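Local structure of exosome complex component Rrp41 (Archaeoglobus fulgidus, 3M7N) at residues 191-195 against 196-200; 116-120 against 121-125; 79-83 against 84-88; 164-168 against 169-173. The protein probably serves as a catalytic subunit of the archaeal exosome, degrading RNA from its 3' end and also able to add heteromeric RNA tails. The protein carries 1 engineered substitution. One frame throughout, in Å; residues are numbered along the deposited sequence.

Interaction 1 (191-195 against 196-200); sequences FLIRN and GKIES
Arg-194 and Lys-197 close a tight hairpin through a type I' turn, their backbones bonded both ways (Arg-194 N to Lys-197 O, 2.9 Å), and beyond them Ile-193 and Ile-198 form a non-hydrogen-bonded antiparallel pair. Glu-199 is then an extra residue, its backbone close to helical (psi -31°), as in a beta bulge; its N still reaches Leu-192 O at 2.7 Å, nearly along the C=O axis. With the chain kinked there, the Glu-199 side chain runs alongside Arg-194. One carboxylate oxygen does the gripping: OE2 takes Arg-194 NE at 2.9 Å on its anti lone pair and also meets NH1 in a salt bridge, modelled very short, with the two planar groups only 28° apart. Leu-192 CD2 lies over one guanidinium face, offset toward the rim. A glutamine in place of Glu-199 has no charge, and Arg-194 NE and NH1 would probably lose the ionic partner that holds the guanidinium beside this strand. On the opposite side of the sheet, with CG1 anti to the carbonyl carbon (chi1 -51°), Ile-198 sends CD1 to Ile-193 CD1 at 3.4 Å, while CG2 comes obliquely to Phe-191 CD2 at 3.5 Å. Arg-194 has a second acidic partner on another protein chain. Phe-191 and Ile-193 bond through their backbones to Thr-160 and Met-158 of strand 158-167, and both pack with Ile-198 on helix 212-248.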
loop_
_atom_site.group_PDB
_atom_site.type_symbol
_atom_site.label_atom_id
_atom_site.label_comp_id
_atom_site.label_asym_id
_atom_site.label_seq_id
_atom_site.Cartn_x
_atom_site.Cartn_y
_atom_site.Cartn_z
ATOM N N PHE E 191 -0.678 -32.946 12.527
ATOM C CA PHE E 191 -1.905 -33.703 12.691
ATOM C C PHE E 191 -2.806 -33.012 13.693
ATOM O O PHE E 191 -2.338 -32.288 14.573
ATOM C CB PHE E 191 -1.612 -35.125 13.218
ATOM C CG PHE E 191 -0.586 -35.887 12.421
ATOM C CD1 PHE E 191 0.743 -35.886 12.808
ATOM C CD2 PHE E 191 -0.954 -36.622 11.301
ATOM C CE1 PHE E 191 1.696 -36.589 12.080
ATOM C CE2 PHE E 191 -0.011 -37.331 10.578
ATOM C CZ PHE E 191 1.313 -37.326 10.967
ATOM N N LEU E 192 -4.100 -33.254 13.554
ATOM C CA LEU E 192 -5.043 -32.997 14.621
ATOM C C LEU E 192 -5.027 -34.191 15.596
ATOM O O LEU E 192 -5.259 -35.330 15.177
ATOM C CB LEU E 192 -6.447 -32.837 14.040
ATOM C CG LEU E 192 -7.530 -32.726 15.104
ATOM C CD1 LEU E 192 -7.416 -31.383 15.845
ATOM C CD2 LEU E 192 -8.914 -32.913 14.492
ATOM N N ILE E 193 -4.715 -33.928 16.869
ATOM C CA ILE E 193 -4.888 -34.903 17.939
ATOM C C ILE E 193 -6.227 -34.671 18.627
ATOM O O ILE E 193 -6.517 -33.560 19.080
ATOM C CB ILE E 193 -3.821 -34.784 19.042
ATOM C CG1 ILE E 193 -2.430 -34.558 18.457
ATOM C CG2 ILE E 193 -3.840 -36.023 19.934
ATOM C CD1 ILE E 193 -1.890 -35.721 17.670
ATOM N N ARG E 194 -7.038 -35.717 18.712
ATOM C CA ARG E 194 -8.342 -35.640 19.353
ATOM C C ARG E 194 -8.536 -36.948 20.096
ATOM O O ARG E 194 -8.161 -38.007 19.599
ATOM C CB ARG E 194 -9.451 -35.463 18.317
ATOM C CG ARG E 194 -10.531 -34.488 18.724
ATOM C CD ARG E 194 -11.905 -34.986 18.374
ATOM N NE ARG E 194 -12.151 -35.074 16.940
ATOM C CZ ARG E 194 -12.877 -34.196 16.245
ATOM N NH1 ARG E 194 -13.059 -34.358 14.941
ATOM N NH2 ARG E 194 -13.424 -33.153 16.850
ATOM N N ASN E 195 -9.099 -36.879 21.295
ATOM C CA ASN E 195 -9.264 -38.073 22.102
ATOM C C ASN E 195 -7.909 -38.773 22.291
ATOM O O ASN E 195 -7.803 -39.999 22.198
ATOM C CB ASN E 195 -10.288 -38.997 21.429
ATOM C CG ASN E 195 -10.473 -40.311 22.161
ATOM O OD1 ASN E 195 -10.601 -40.350 23.389
ATOM N ND2 ASN E 195 -10.493 -41.398 21.407
ATOM N N GLY E 196 -6.869 -37.981 22.530
ATOM C CA GLY E 196 -5.538 -38.519 22.771
ATOM C C GLY E 196 -4.826 -39.159 21.592
ATOM O O GLY E 196 -3.777 -39.779 21.771
ATOM N N LYS E 197 -5.368 -39.022 20.382
ATOM C CA LYS E 197 -4.754 -39.690 19.231
ATOM C C LYS E 197 -4.822 -38.943 17.880
ATOM O O LYS E 197 -5.569 -37.969 17.699
ATOM C CB LYS E 197 -5.341 -41.089 19.085
ATOM C CG LYS E 197 -6.813 -41.088 18.722
ATOM C CD LYS E 197 -7.439 -42.445 19.033
ATOM C CE LYS E 197 -8.918 -42.475 18.660
ATOM N NZ LYS E 197 -9.589 -43.733 19.115
ATOM N N ILE E 198 -4.026 -39.422 16.927
ATOM C CA ILE E 198 -3.968 -38.832 15.598
ATOM C C ILE E 198 -5.310 -38.993 14.911
ATOM O O ILE E 198 -5.747 -40.100 14.674
ATOM C CB ILE E 198 -2.911 -39.523 14.753
ATOM C CG1 ILE E 198 -1.582 -39.576 15.503
ATOM C CG2 ILE E 198 -2.748 -38.822 13.425
ATOM C CD1 ILE E 198 -0.869 -38.253 15.580
ATOM N N GLU E 199 -5.963 -37.886 14.590
ATOM C CA GLU E 199 -7.307 -37.928 14.017
ATOM C C GLU E 199 -7.328 -37.623 12.516
ATOM O O GLU E 199 -8.204 -38.110 11.786
ATOM C CB GLU E 199 -8.212 -36.939 14.745
ATOM C CG GLU E 199 -9.636 -37.442 14.995
ATOM C CD GLU E 199 -10.626 -36.935 13.969
ATOM O OE1 GLU E 199 -10.403 -37.132 12.752
ATOM O OE2 GLU E 199 -11.636 -36.334 14.388
ATOM N N SER E 200 -6.391 -36.783 12.076
ATOM C CA SER E 200 -6.224 -36.468 10.662
ATOM C C SER E 200 -5.018 -35.577 10.394
ATOM O O SER E 200 -4.280 -35.217 11.307
ATOM C CB SER E 200 -7.498 -35.893 10.034
ATOM O OG SER E 200 -8.097 -34.918 10.861
#

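Interaction 2 (116-120 against 121-125); sequences ELFPR and SAIDI
Phe-118 and Ser-121 mark the ends of a type II beta turn that leads the chain out of a short 3-10 segment and into strand 122-129. The backbone bond across it is weak, Ser-121 N to Phe-118 O at 3.2 Å. Pro-119 supplies the first corner with the phi its ring imposes, and Arg-120 takes the second with a positive phi of 53°, a left-handed conformation that non-glycine residues adopt less readily. The side chain of Arg-120 touches Gln-68 in a neighbouring loop. Ser-121 brings its CB to 3.1 Å from Phe-118 O and 3.8 Å from Phe-118 CB. With CG swung to the side of the backbone N (chi1 -49°), the Phe-118 ring leaves the turn and lies beneath Leu-117 CB, which sits 3.8 Å above the ring plane and over its centre. Ile-123 comes to the same ring two residues into the strand: its CG1 is anti to the carbonyl carbon (chi1 -69°), and the extended branch carries CD1 obliquely to within 4.1 Å of Phe-118 CD1. Pro-59 of strand 50-60 meets both Phe-118 and Ser-121, and Pro-154 covers more of the phenylalanine. Ser-121 and Ile-123 continue by backbone bonds to Ile-74 and Arg-76, which tie the new strand to strand 74-81.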
loop_
_atom_site.group_PDB
_atom_site.type_symbol
_atom_site.label_atom_id
_atom_site.label_comp_id
_atom_site.label_asym_id
_atom_site.label_seq_id
_atom_site.Cartn_x
_atom_site.Cartn_y
_atom_site.Cartn_z
ATOM N N GLU E 116 -16.129 -19.742 13.889
ATOM C CA GLU E 116 -17.531 -19.313 13.905
ATOM C C GLU E 116 -17.943 -18.600 15.195
ATOM O O GLU E 116 -18.968 -17.920 15.245
ATOM C CB GLU E 116 -18.466 -20.500 13.677
ATOM C CG GLU E 116 -18.437 -21.047 12.264
ATOM C CD GLU E 116 -17.154 -21.794 11.957
ATOM O OE1 GLU E 116 -16.692 -21.714 10.790
ATOM O OE2 GLU E 116 -16.612 -22.452 12.888
ATOM N N LEU E 117 -17.153 -18.771 16.243
ATOM C CA LEU E 117 -17.501 -18.209 17.541
ATOM C C LEU E 117 -17.182 -16.732 17.617
ATOM O O LEU E 117 -17.687 -16.031 18.486
ATOM C CB LEU E 117 -16.750 -18.939 18.644
ATOM C CG LEU E 117 -17.271 -20.348 18.898
ATOM C CD1 LEU E 117 -16.356 -21.069 19.864
ATOM C CD2 LEU E 117 -18.693 -20.280 19.433
ATOM N N PHE E 118 -16.332 -16.262 16.716
ATOM C CA PHE E 118 -15.887 -14.881 16.784
ATOM C C PHE E 118 -16.034 -14.163 15.442
ATOM O O PHE E 118 -15.046 -13.763 14.829
ATOM C CB PHE E 118 -14.449 -14.809 17.306
ATOM C CG PHE E 118 -14.229 -15.604 18.550
ATOM C CD1 PHE E 118 -13.493 -16.773 18.519
ATOM C CD2 PHE E 118 -14.798 -15.207 19.749
ATOM C CE1 PHE E 118 -13.307 -17.522 19.666
ATOM C CE2 PHE E 118 -14.612 -15.952 20.896
ATOM C CZ PHE E 118 -13.862 -17.109 20.851
ATOM N N PRO E 119 -17.284 -13.996 14.990
ATOM C CA PRO E 119 -17.555 -13.249 13.760
ATOM C C PRO E 119 -16.878 -11.890 13.812
ATOM O O PRO E 119 -16.686 -11.319 14.900
ATOM C CB PRO E 119 -19.071 -13.057 13.790
ATOM C CG PRO E 119 -19.581 -14.140 14.662
ATOM C CD PRO E 119 -18.518 -14.417 15.676
ATOM N N ARG E 120 -16.502 -11.394 12.639
ATOM C CA ARG E 120 -15.941 -10.055 12.516
ATOM C C ARG E 120 -14.779 -9.859 13.463
ATOM O O ARG E 120 -14.546 -8.746 13.924
ATOM C CB ARG E 120 -17.002 -8.984 12.802
ATOM C CG ARG E 120 -18.315 -9.173 12.055
ATOM C CD ARG E 120 -19.356 -8.148 12.494
ATOM N NE ARG E 120 -19.486 -8.088 13.951
ATOM C CZ ARG E 120 -20.345 -8.817 14.665
ATOM N NH1 ARG E 120 -20.389 -8.698 15.988
ATOM N NH2 ARG E 120 -21.163 -9.670 14.057
ATOM N N SER E 121 -14.057 -10.935 13.765
ATOM C CA SER E 121 -12.859 -10.832 14.594
ATOM C C SER E 121 -11.615 -11.314 13.872
ATOM O O SER E 121 -11.683 -11.901 12.793
ATOM C CB SER E 121 -13.025 -11.604 15.904
ATOM O OG SER E 121 -13.598 -10.780 16.909
ATOM N N ALA E 122 -10.467 -11.038 14.465
ATOM C CA ALA E 122 -9.241 -11.635 13.985
ATOM C C ALA E 122 -8.557 -12.347 15.137
ATOM O O ALA E 122 -8.556 -11.859 16.274
ATOM C CB ALA E 122 -8.325 -10.600 13.378
ATOM N N ILE E 123 -8.010 -13.520 14.839
ATOM C CA ILE E 123 -7.103 -14.185 15.741
ATOM C C ILE E 123 -5.771 -14.252 15.042
ATOM O O ILE E 123 -5.641 -14.921 14.012
ATOM C CB ILE E 123 -7.595 -15.604 16.083
ATOM C CG1 ILE E 123 -8.861 -15.517 16.938
ATOM C CG2 ILE E 123 -6.494 -16.400 16.785
ATOM C CD1 ILE E 123 -9.691 -16.778 16.917
ATOM N N ASP E 124 -4.784 -13.561 15.596
ATOM C CA ASP E 124 -3.484 -13.402 14.957
ATOM C C ASP E 124 -2.404 -14.266 15.611
ATOM O O ASP E 124 -2.294 -14.325 16.838
ATOM C CB ASP E 124 -3.054 -11.926 14.996
ATOM C CG ASP E 124 -3.986 -11.015 14.206
ATOM O OD1 ASP E 124 -4.062 -9.815 14.543
ATOM O OD2 ASP E 124 -4.647 -11.498 13.252
ATOM N N ILE E 125 -1.592 -14.915 14.784
ATOM C CA ILE E 125 -0.569 -15.824 15.265
ATOM C C ILE E 125 0.780 -15.469 14.671
ATOM O O ILE E 125 0.967 -15.450 13.442
ATOM C CB ILE E 125 -0.924 -17.283 14.924
ATOM C CG1 ILE E 125 -2.318 -17.604 15.460
ATOM C CG2 ILE E 125 0.105 -18.234 15.514
ATOM C CD1 ILE E 125 -2.950 -18.823 14.827
#

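Interaction 3 (79-83 against 84-88); sequences YNMAP and FSVEE. With nucleotides of chain L.
Ala-82 and Ser-85 are the ends of a type I beta turn, and the carbonyl of Ala-82 is held there by two donors from a single residue. Ser-85 OG approaches Ala-82 O in the carbonyl plane, on a lone pair, at 2.9 Å; Ser-85 N bonds to the same oxygen, also at 2.9 Å, but from well above that plane. The serine can do both because its OG stands between its own backbone N and carbonyl carbon (chi1 68°). Phe-84 folds back so that Ala-82 CB lies over one face of its ring, a CH-pi contact 3.9 Å from the centroid and 18° off the normal. This is the compact half, and His-140 and Gly-61 of the neighbouring exonuclease 2 subunit pack against Ala-82 and Phe-84. The other half is more sparsely joined. Met-81, bent at its last torsion, crosses Val-86 at about a right angle, CE reaching CG1 at 3.5 Å. Val-86 then turns to RNA: CG1 is 3.3 Å from O2 of cytidine C6 of chain L, a van der Waals contact of the methyl with the carbonyl oxygen of the base. Glu-87 follows, with OE1 a looser 3.6 Å from the same O2 and OE2 in salt bridges to Lys-177 and to Lys-44 of the exonuclease 2 subunit, while Glu-88 ends the run exposed to solvent. The segment thus continues strand 74-81, beside strand 122-129, into the loop ahead of helix 96-110, and lines the RNA path at the subunit interface.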
loop_
_atom_site.group_PDB
_atom_site.type_symbol
_atom_site.label_atom_id
_atom_site.label_comp_id
_atom_site.label_asym_id
_atom_site.label_seq_id
_atom_site.Cartn_x
_atom_site.Cartn_y
_atom_site.Cartn_z
ATOM N N TYR E 79 5.084 -16.423 9.820
ATOM C CA TYR E 79 6.302 -17.128 10.117
ATOM C C TYR E 79 7.445 -16.226 9.707
ATOM O O TYR E 79 7.520 -15.772 8.564
ATOM C CB TYR E 79 6.341 -18.435 9.319
ATOM C CG TYR E 79 7.689 -19.119 9.266
ATOM C CD1 TYR E 79 8.003 -20.175 10.130
ATOM C CD2 TYR E 79 8.641 -18.738 8.330
ATOM C CE1 TYR E 79 9.256 -20.823 10.062
ATOM C CE2 TYR E 79 9.878 -19.374 8.257
ATOM C CZ TYR E 79 10.179 -20.415 9.123
ATOM O OH TYR E 79 11.412 -21.022 9.030
ATOM N N ASN E 80 8.348 -15.972 10.636
ATOM C CA ASN E 80 9.406 -15.022 10.381
ATOM C C ASN E 80 10.705 -15.450 11.031
ATOM O O ASN E 80 10.741 -15.812 12.208
ATOM C CB ASN E 80 8.992 -13.623 10.863
ATOM C CG ASN E 80 10.029 -12.565 10.529
ATOM O OD1 ASN E 80 10.510 -12.484 9.398
ATOM N ND2 ASN E 80 10.392 -11.759 11.514
ATOM N N MET E 81 11.776 -15.418 10.256
ATOM C CA MET E 81 13.073 -15.771 10.779
ATOM C C MET E 81 13.840 -14.488 11.094
ATOM O O MET E 81 13.871 -13.561 10.284
ATOM C CB MET E 81 13.841 -16.619 9.765
ATOM C CG MET E 81 13.012 -17.720 9.129
ATOM S SD MET E 81 13.983 -18.714 7.975
ATOM C CE MET E 81 15.116 -19.561 9.075
ATOM N N ALA E 82 14.441 -14.439 12.279
ATOM C CA ALA E 82 15.275 -13.319 12.688
ATOM C C ALA E 82 16.572 -13.347 11.900
ATOM O O ALA E 82 17.064 -14.414 11.555
ATOM C CB ALA E 82 15.551 -13.385 14.179
ATOM N N PRO E 83 17.133 -12.166 11.598
ATOM C CA PRO E 83 18.327 -12.104 10.749
ATOM C C PRO E 83 19.468 -12.996 11.239
ATOM O O PRO E 83 20.259 -13.463 10.427
ATOM C CB PRO E 83 18.722 -10.631 10.821
ATOM C CG PRO E 83 17.441 -9.929 11.042
ATOM C CD PRO E 83 16.642 -10.824 11.951
ATOM N N PHE E 84 19.528 -13.241 12.541
ATOM C CA PHE E 84 20.639 -13.971 13.150
ATOM C C PHE E 84 20.309 -15.450 13.420
ATOM O O PHE E 84 21.070 -16.147 14.079
ATOM C CB PHE E 84 21.016 -13.306 14.476
ATOM C CG PHE E 84 19.859 -13.155 15.414
ATOM C CD1 PHE E 84 19.311 -11.906 15.668
ATOM C CD2 PHE E 84 19.297 -14.271 16.026
ATOM C CE1 PHE E 84 18.220 -11.764 16.536
ATOM C CE2 PHE E 84 18.206 -14.141 16.901
ATOM C CZ PHE E 84 17.666 -12.892 17.156
ATOM N N SER E 85 19.173 -15.925 12.923
ATOM C CA SER E 85 18.747 -17.275 13.241
ATOM C C SER E 85 19.425 -18.320 12.348
ATOM O O SER E 85 19.412 -19.518 12.659
ATOM C CB SER E 85 17.228 -17.390 13.166
ATOM O OG SER E 85 16.789 -17.249 11.835
ATOM N N VAL E 86 20.040 -17.862 11.262
ATOM C CA VAL E 86 20.645 -18.772 10.297
ATOM C C VAL E 86 22.152 -18.587 10.150
ATOM O O VAL E 86 22.735 -17.649 10.675
ATOM C CB VAL E 86 19.981 -18.660 8.908
ATOM C CG1 VAL E 86 18.579 -19.229 8.941
ATOM C CG2 VAL E 86 19.961 -17.222 8.450
ATOM N N GLU E 87 22.774 -19.498 9.416
ATOM C CA GLU E 87 24.225 -19.541 9.308
ATOM C C GLU E 87 24.785 -18.244 8.714
ATOM O O GLU E 87 25.783 -17.710 9.201
ATOM C CB GLU E 87 24.654 -20.760 8.482
ATOM C CG GLU E 87 24.624 -22.112 9.244
ATOM C CD GLU E 87 23.231 -22.775 9.379
ATOM O OE1 GLU E 87 22.251 -22.363 8.705
ATOM O OE2 GLU E 87 23.132 -23.743 10.171
ATOM N N GLU E 88 24.132 -17.750 7.664
ATOM C CA GLU E 88 24.524 -16.505 7.009
ATOM C C GLU E 88 23.434 -15.471 7.238
ATOM O O GLU E 88 22.302 -15.669 6.795
ATOM C CB GLU E 88 24.688 -16.728 5.502
ATOM C CG GLU E 88 25.745 -17.762 5.103
ATOM C CD GLU E 88 27.093 -17.132 4.771
ATOM O OE1 GLU E 88 27.390 -16.033 5.298
ATOM O OE2 GLU E 88 27.853 -17.739 3.979
ATOM P P C L 6 13.423 -26.036 4.544
ATOM O OP1 C L 6 12.698 -27.145 5.209
ATOM O OP2 C L 6 12.686 -25.155 3.605
ATOM O "O5'" C L 6 14.158 -25.143 5.662
ATOM C "C5'" C L 6 14.927 -25.819 6.660
ATOM C "C4'" C L 6 16.120 -25.014 7.145
ATOM O "O4'" C L 6 16.880 -24.458 6.043
ATOM C "C3'" C L 6 15.813 -23.773 7.966
ATOM O "O3'" C L 6 15.295 -24.130 9.245
ATOM C "C2'" C L 6 17.221 -23.192 8.024
ATOM O "O2'" C L 6 18.085 -23.889 8.912
ATOM C "C1'" C L 6 17.666 -23.400 6.574
ATOM N N1 C L 6 17.489 -22.159 5.773
ATOM C C2 C L 6 18.474 -21.173 5.860
ATOM O O2 C L 6 19.458 -21.373 6.583
ATOM N N3 C L 6 18.325 -20.031 5.145
ATOM C C4 C L 6 17.248 -19.861 4.374
ATOM N N4 C L 6 17.152 -18.711 3.687
ATOM C C5 C L 6 16.231 -20.862 4.277
ATOM C C6 C L 6 16.388 -21.983 4.988
#

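Interaction 4 (164-168 against 169-173); sequences VGKAD and GQLVL
Gly-165 and Val-172 face each other in a beta hairpin with a two-residue loop, strands 158-167 and 170-173 joined by a type I' turn with Asp-168 and Gly-169 at its corners. Both pairs of backbone groups are satisfied. Gly-165 N gives to Val-172 O at 2.8 Å and Val-172 N returns to Gly-165 O; nearer the turn, Ala-167 N points almost straight at Gln-170 O (174° at the hydrogen, 2.7 Å), and Gln-170 N closes on Ala-167 O. At the turn, Gly-169 N is taken by Glu-184 OE1, and Asp-168 OD1 accepts from Ile-12 N. Lys-166, stretched out, carries NZ to a salt bridge with Glu-214 and to Arg-209 O. Beside its aliphatic stem stands Leu-171, with CD1 4.1 Å from Lys-166 CB and CG 4.0 Å from Val-164 CG1, on the side where Val-164 and Leu-171 meet helix 212-248. An alanine in place of Leu-171 would probably open a gap between the lysine stem, Val-164 and Gln-217 of that helix. On the reverse side Gly-165 has no side chain, and Val-172 CG2 settles 3.8 Å from Gly-165 C.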
loop_
_atom_site.group_PDB
_atom_site.type_symbol
_atom_site.label_atom_id
_atom_site.label_comp_id
_atom_site.label_asym_id
_atom_site.label_seq_id
_atom_site.Cartn_x
_atom_site.Cartn_y
_atom_site.Cartn_z
ATOM N N VAL E 164 9.493 -36.204 8.581
ATOM C CA VAL E 164 10.275 -37.408 8.428
ATOM C C VAL E 164 11.217 -37.123 7.287
ATOM O O VAL E 164 10.800 -36.566 6.265
ATOM C CB VAL E 164 9.398 -38.628 8.083
ATOM C CG1 VAL E 164 10.253 -39.749 7.495
ATOM C CG2 VAL E 164 8.635 -39.104 9.317
ATOM N N GLY E 165 12.484 -37.474 7.466
ATOM C CA GLY E 165 13.471 -37.336 6.415
ATOM C C GLY E 165 13.801 -38.686 5.813
ATOM O O GLY E 165 13.240 -39.711 6.183
ATOM N N LYS E 166 14.714 -38.679 4.860
ATOM C CA LYS E 166 15.197 -39.910 4.291
ATOM C C LYS E 166 16.691 -39.751 4.084
ATOM O O LYS E 166 17.136 -38.834 3.394
ATOM C CB LYS E 166 14.484 -40.237 2.980
ATOM C CG LYS E 166 14.982 -41.534 2.334
ATOM C CD LYS E 166 14.175 -41.893 1.102
ATOM C CE LYS E 166 14.962 -42.717 0.113
ATOM N NZ LYS E 166 14.107 -42.962 -1.082
ATOM N N ALA E 167 17.458 -40.640 4.709
ATOM C CA ALA E 167 18.910 -40.552 4.704
ATOM C C ALA E 167 19.535 -41.912 4.411
ATOM O O ALA E 167 19.162 -42.922 5.012
ATOM C CB ALA E 167 19.399 -40.005 6.031
ATOM N N ASP E 168 20.470 -41.935 3.463
ATOM C CA ASP E 168 21.113 -43.180 3.045
ATOM C C ASP E 168 20.089 -44.253 2.789
ATOM O O ASP E 168 20.328 -45.418 3.080
ATOM C CB ASP E 168 22.066 -43.690 4.114
ATOM C CG ASP E 168 23.253 -42.775 4.324
ATOM O OD1 ASP E 168 23.880 -42.881 5.397
ATOM O OD2 ASP E 168 23.564 -41.960 3.428
ATOM N N GLY E 169 18.937 -43.864 2.264
ATOM C CA GLY E 169 17.922 -44.830 1.904
ATOM C C GLY E 169 17.017 -45.159 3.068
ATOM O O GLY E 169 16.060 -45.911 2.923
ATOM N N GLN E 170 17.309 -44.595 4.228
ATOM C CA GLN E 170 16.547 -44.928 5.426
ATOM C C GLN E 170 15.670 -43.767 5.893
ATOM O O GLN E 170 16.121 -42.626 5.942
ATOM C CB GLN E 170 17.504 -45.353 6.542
ATOM C CG GLN E 170 16.956 -45.128 7.953
ATOM C CD GLN E 170 16.310 -46.372 8.556
ATOM O OE1 GLN E 170 15.075 -46.517 8.568
ATOM N NE2 GLN E 170 17.147 -47.277 9.067
ATOM N N LEU E 171 14.416 -44.067 6.220
ATOM C CA LEU E 171 13.518 -43.084 6.817
ATOM C C LEU E 171 14.022 -42.697 8.204
ATOM O O LEU E 171 14.400 -43.556 9.008
ATOM C CB LEU E 171 12.093 -43.628 6.921
ATOM C CG LEU E 171 11.069 -43.263 5.842
ATOM C CD1 LEU E 171 11.708 -42.917 4.507
ATOM C CD2 LEU E 171 10.060 -44.380 5.677
ATOM N N VAL E 172 14.046 -41.404 8.495
ATOM C CA VAL E 172 14.416 -40.989 9.836
ATOM C C VAL E 172 13.400 -40.003 10.358
ATOM O O VAL E 172 12.801 -39.258 9.587
ATOM C CB VAL E 172 15.827 -40.412 9.880
ATOM C CG1 VAL E 172 16.843 -41.478 9.451
ATOM C CG2 VAL E 172 15.927 -39.191 8.980
ATOM N N LEU E 173 13.198 -40.007 11.669
ATOM C CA LEU E 173 12.248 -39.108 12.303
ATOM C C LEU E 173 12.922 -37.791 12.654
ATOM O O LEU E 173 14.005 -37.802 13.224
ATOM C CB LEU E 173 11.716 -39.757 13.571
ATOM C CG LEU E 173 10.712 -38.960 14.398
ATOM C CD1 LEU E 173 9.462 -38.633 13.596
ATOM C CD2 LEU E 173 10.381 -39.765 15.651
#

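How the interactions relate
Along the chain the order is interaction 3, interaction 2, interaction 4, interaction 1, all in series. Interactions 3 and 2 belong to the first exoribonuclease domain and reach one mixed beta-sheet, where strands 74-81 and 122-129 run parallel as neighbours; their centres are 29 Å apart. Interactions 4 and 1 are hairpins of the second, at the two outer edges of a four-stranded antiparallel sheet whose inner strands, 158-167 and 185-194, adjoin; these centres lie 24 Å apart, and both pack on helix 212-248. No two contacts touch. Interaction 3 meets RNA and exonuclease 2; interaction 1, across the chain's centre, packs on exonuclease 2 and on another protein chain, while interaction 4 stays within the subunit.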